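Collagen alpha-1(XX) chain (Homo sapiens, PDB 5KF4) contributes a fibronectin type III domain to collagen XX, a module that probably serves in protein-protein contacts in the extracellular matrix. Local coordinates at residues A[6-17]-A[81-92]. Residues are numbered along the deposited sequence; the frame is centred on the assembly and turned at random.
Sequences PALDTLPAPTSL and FPIYEGGVGEGL
Leu-8 bonds to the 81-92 segment through both of its backbone polar atoms. Its N donates an almost straight hydrogen bond, 171° at the hydrogen, to Val-88 O, 2.6 Å away, and its O accepts one from Glu-90 N at 2.8 Å. Together they make a single parallel bridge between Leu-8 and Gly-89, next to which Ala-7 CB lies against the Glu-90 backbone. Further along, Leu-11 directs its CB toward 81-92: with CG anti to the backbone N (chi1 -152°), it sends CD2 to within 3.3 Å of Tyr-84 CD1, leucine and tyrosine running alongside each other with opposite headings. Pro-12 O sits 3.3 Å from Tyr-84 CE1, and the hydroxyl of that tyrosine is hydrogen-bonded to Arg-36 O, which fixes the far end of the ring. With an alanine at Tyr-84, Leu-11 CD2 would probably lose its aromatic neighbour and Arg-36 O this bond. Next come the prolines, Pro-14 CD meeting Pro-82 CG at 3.9 Å. Leu-92 finishes the seam, CD2 3.3 Å from Pro-14 O and CD1 3.6 Å from Leu-17 CB. The segment 6-17 thus crosses the end of the fibronectin beta sandwich, from a bridge on strand 87-97, an outermost strand of its sheet, into strand 15-20, at an edge of the other, where Thr-15 pairs with Thr-32, while Trp-31 of strand 27-32 touches both Pro-14 and Leu-92 between the sheets.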
loop_
_atom_site.group_PDB
_atom_site.type_symbol
_atom_site.label_atom_id
_atom_site.label_comp_id
_atom_site.label_asym_id
_atom_site.label_seq_id
_atom_site.Cartn_x
_atom_site.Cartn_y
_atom_site.Cartn_z
ATOM N N PRO A 6 11.824 -0.065 -10.284
ATOM C CA PRO A 6 12.452 -0.983 -9.332
ATOM C C PRO A 6 12.465 -0.371 -7.940
ATOM O O PRO A 6 12.560 0.847 -7.808
ATOM C CB PRO A 6 13.873 -1.152 -9.879
ATOM C CG PRO A 6 13.793 -0.726 -11.304
ATOM C CD PRO A 6 12.754 0.346 -11.346
ATOM N N ALA A 7 12.350 -1.203 -6.916
ATOM C CA ALA A 7 12.361 -0.719 -5.544
ATOM C C ALA A 7 13.650 -1.133 -4.859
ATOM O O ALA A 7 14.124 -2.256 -5.043
ATOM C CB ALA A 7 11.152 -1.246 -4.777
ATOM N N LEU A 8 14.221 -0.236 -4.066
ATOM C CA LEU A 8 15.480 -0.563 -3.427
ATOM C C LEU A 8 15.090 -1.352 -2.190
ATOM O O LEU A 8 14.331 -0.872 -1.352
ATOM C CB LEU A 8 16.274 0.704 -3.081
ATOM C CG LEU A 8 16.613 1.610 -4.274
ATOM C CD1 LEU A 8 17.442 2.838 -3.883
ATOM C CD2 LEU A 8 17.330 0.803 -5.344
ATOM N N ASP A 9 15.641 -2.555 -2.066
ATOM C CA ASP A 9 15.304 -3.428 -0.949
ATOM C C ASP A 9 16.086 -3.052 0.297
ATOM O O ASP A 9 15.945 -3.666 1.355
ATOM C CB ASP A 9 15.550 -4.890 -1.343
ATOM C CG ASP A 9 16.890 -5.096 -2.032
ATOM O OD1 ASP A 9 17.917 -4.623 -1.508
ATOM O OD2 ASP A 9 16.912 -5.717 -3.116
ATOM N N THR A 10 16.902 -2.016 0.153
ATOM C CA THR A 10 17.755 -1.536 1.220
ATOM C C THR A 10 17.388 -0.101 1.558
ATOM O O THR A 10 17.919 0.832 0.956
ATOM C CB THR A 10 19.231 -1.612 0.830
ATOM O OG1 THR A 10 19.452 -0.860 -0.370
ATOM C CG2 THR A 10 19.628 -3.048 0.590
ATOM N N LEU A 11 16.489 0.076 2.519
ATOM C CA LEU A 11 16.029 1.406 2.896
ATOM C C LEU A 11 15.129 1.289 4.113
ATOM O O LEU A 11 14.554 0.224 4.339
ATOM C CB LEU A 11 15.274 2.046 1.729
ATOM C CG LEU A 11 15.253 3.562 1.576
ATOM C CD1 LEU A 11 15.999 3.989 0.318
ATOM C CD2 LEU A 11 13.823 4.012 1.539
ATOM N N PRO A 12 15.022 2.357 4.927
ATOM C CA PRO A 12 14.083 2.142 6.030
ATOM C C PRO A 12 12.669 1.966 5.486
ATOM O O PRO A 12 12.192 2.762 4.670
ATOM C CB PRO A 12 14.217 3.415 6.869
ATOM C CG PRO A 12 15.518 4.032 6.447
ATOM C CD PRO A 12 15.690 3.667 5.009
ATOM N N ALA A 13 12.013 0.915 5.956
ATOM C CA ALA A 13 10.672 0.561 5.514
ATOM C C ALA A 13 9.705 0.559 6.678
ATOM O O ALA A 13 10.107 0.324 7.815
ATOM C CB ALA A 13 10.682 -0.797 4.826
ATOM N N PRO A 14 8.422 0.820 6.411
ATOM C CA PRO A 14 7.525 0.604 7.541
ATOM C C PRO A 14 7.370 -0.896 7.784
ATOM O O PRO A 14 7.762 -1.699 6.939
ATOM C CB PRO A 14 6.213 1.239 7.083
ATOM C CG PRO A 14 6.269 1.228 5.594
ATOM C CD PRO A 14 7.715 1.253 5.194
ATOM N N THR A 15 6.837 -1.267 8.941
ATOM C CA THR A 15 6.660 -2.670 9.282
ATOM C C THR A 15 5.230 -2.957 9.706
ATOM O O THR A 15 4.436 -2.033 9.907
ATOM C CB THR A 15 7.618 -3.107 10.409
ATOM O OG1 THR A 15 7.460 -2.242 11.539
ATOM C CG2 THR A 15 9.067 -3.063 9.934
ATOM N N SER A 16 4.908 -4.246 9.804
ATOM C CA SER A 16 3.660 -4.714 10.407
ATOM C C SER A 16 2.420 -4.148 9.721
ATOM O O SER A 16 1.698 -3.334 10.299
ATOM C CB SER A 16 3.630 -4.376 11.904
ATOM O OG SER A 16 3.246 -3.036 12.140
ATOM N N LEU A 17 2.172 -4.589 8.491
ATOM C CA LEU A 17 1.009 -4.130 7.740
ATOM C C LEU A 17 -0.283 -4.741 8.283
ATOM O O LEU A 17 -0.389 -5.956 8.437
ATOM C CB LEU A 17 1.162 -4.476 6.258
ATOM C CG LEU A 17 0.034 -3.992 5.346
ATOM C CD1 LEU A 17 0.171 -2.491 5.147
ATOM C CD2 LEU A 17 0.035 -4.717 4.017
ATOM N N PHE A 81 4.763 1.448 -0.394
ATOM C CA PHE A 81 6.134 1.802 -0.755
ATOM C C PHE A 81 6.561 3.103 -0.088
ATOM O O PHE A 81 5.930 4.139 -0.284
ATOM C CB PHE A 81 6.272 1.933 -2.269
ATOM C CG PHE A 81 6.113 0.640 -3.012
ATOM C CD1 PHE A 81 7.205 -0.179 -3.244
ATOM C CD2 PHE A 81 4.868 0.243 -3.481
ATOM C CE1 PHE A 81 7.063 -1.364 -3.939
ATOM C CE2 PHE A 81 4.719 -0.945 -4.174
ATOM C CZ PHE A 81 5.816 -1.750 -4.403
ATOM N N PRO A 82 7.644 3.061 0.700
ATOM C CA PRO A 82 8.123 4.313 1.296
ATOM C C PRO A 82 8.874 5.183 0.295
ATOM O O PRO A 82 9.674 4.667 -0.492
ATOM C CB PRO A 82 9.060 3.833 2.410
ATOM C CG PRO A 82 9.544 2.494 1.946
ATOM C CD PRO A 82 8.453 1.895 1.097
ATOM N N ILE A 83 8.645 6.493 0.347
ATOM C CA ILE A 83 9.327 7.400 -0.567
ATOM C C ILE A 83 10.200 8.391 0.204
ATOM O O ILE A 83 9.703 9.307 0.862
ATOM C CB ILE A 83 8.319 8.187 -1.452
ATOM C CG1 ILE A 83 7.368 7.237 -2.192
ATOM C CG2 ILE A 83 9.050 9.110 -2.419
ATOM C CD1 ILE A 83 8.054 6.265 -3.122
ATOM N N TYR A 84 11.507 8.164 0.135
ATOM C CA TYR A 84 12.508 9.032 0.738
ATOM C C TYR A 84 13.285 9.721 -0.381
ATOM O O TYR A 84 12.964 9.560 -1.559
ATOM C CB TYR A 84 13.457 8.234 1.635
ATOM C CG TYR A 84 12.831 7.653 2.888
ATOM C CD1 TYR A 84 12.055 6.501 2.831
ATOM C CD2 TYR A 84 13.051 8.231 4.133
ATOM C CE1 TYR A 84 11.502 5.951 3.967
ATOM C CE2 TYR A 84 12.499 7.688 5.279
ATOM C CZ TYR A 84 11.725 6.552 5.188
ATOM O OH TYR A 84 11.163 6.006 6.316
ATOM N N GLU A 85 14.306 10.484 -0.013
ATOM C CA GLU A 85 15.238 11.060 -0.984
ATOM C C GLU A 85 16.145 10.020 -1.651
ATOM O O GLU A 85 16.601 10.214 -2.778
ATOM C CB GLU A 85 16.094 12.146 -0.325
ATOM C CG GLU A 85 16.818 13.068 -1.312
ATOM C CD GLU A 85 15.895 13.964 -2.125
ATOM O OE1 GLU A 85 14.669 13.963 -1.885
ATOM O OE2 GLU A 85 16.405 14.676 -3.015
ATOM N N GLY A 86 16.405 8.920 -0.950
ATOM C CA GLY A 86 17.309 7.890 -1.441
ATOM C C GLY A 86 16.712 6.917 -2.441
ATOM O O GLY A 86 17.391 5.996 -2.901
ATOM N N GLY A 87 15.439 7.117 -2.768
ATOM C CA GLY A 87 14.767 6.337 -3.793
ATOM C C GLY A 87 13.432 5.765 -3.354
ATOM O O GLY A 87 12.809 6.279 -2.427
ATOM N N VAL A 88 12.971 4.728 -4.047
ATOM C CA VAL A 88 11.769 4.014 -3.633
ATOM C C VAL A 88 12.187 2.721 -2.944
ATOM O O VAL A 88 12.956 1.938 -3.499
ATOM C CB VAL A 88 10.813 3.719 -4.819
ATOM C CG1 VAL A 88 11.572 3.162 -6.010
ATOM C CG2 VAL A 88 9.677 2.785 -4.385
ATOM N N GLY A 89 11.700 2.508 -1.728
ATOM C CA GLY A 89 12.061 1.313 -0.991
ATOM C C GLY A 89 11.085 0.166 -1.149
ATOM O O GLY A 89 9.902 0.384 -1.410
ATOM N N GLU A 90 11.591 -1.059 -1.021
ATOM C CA GLU A 90 10.733 -2.236 -0.942
ATOM C C GLU A 90 9.773 -2.051 0.227
ATOM O O GLU A 90 10.141 -1.474 1.250
ATOM C CB GLU A 90 11.552 -3.519 -0.781
ATOM C CG GLU A 90 11.579 -4.398 -2.027
ATOM C CD GLU A 90 10.201 -4.897 -2.430
ATOM O OE1 GLU A 90 10.066 -5.445 -3.544
ATOM O OE2 GLU A 90 9.250 -4.743 -1.632
ATOM N N GLY A 91 8.549 -2.543 0.080
ATOM C CA GLY A 91 7.537 -2.308 1.088
ATOM C C GLY A 91 6.759 -3.511 1.576
ATOM O O GLY A 91 7.157 -4.661 1.374
ATOM N N LEU A 92 5.622 -3.231 2.203
ATOM C CA LEU A 92 4.773 -4.268 2.766
ATOM C C LEU A 92 3.677 -4.622 1.782
ATOM O O LEU A 92 3.237 -3.779 1.002
ATOM C CB LEU A 92 4.142 -3.786 4.077
ATOM C CG LEU A 92 5.053 -3.178 5.146
ATOM C CD1 LEU A 92 4.235 -2.588 6.283
ATOM C CD2 LEU A 92 5.997 -4.241 5.683
#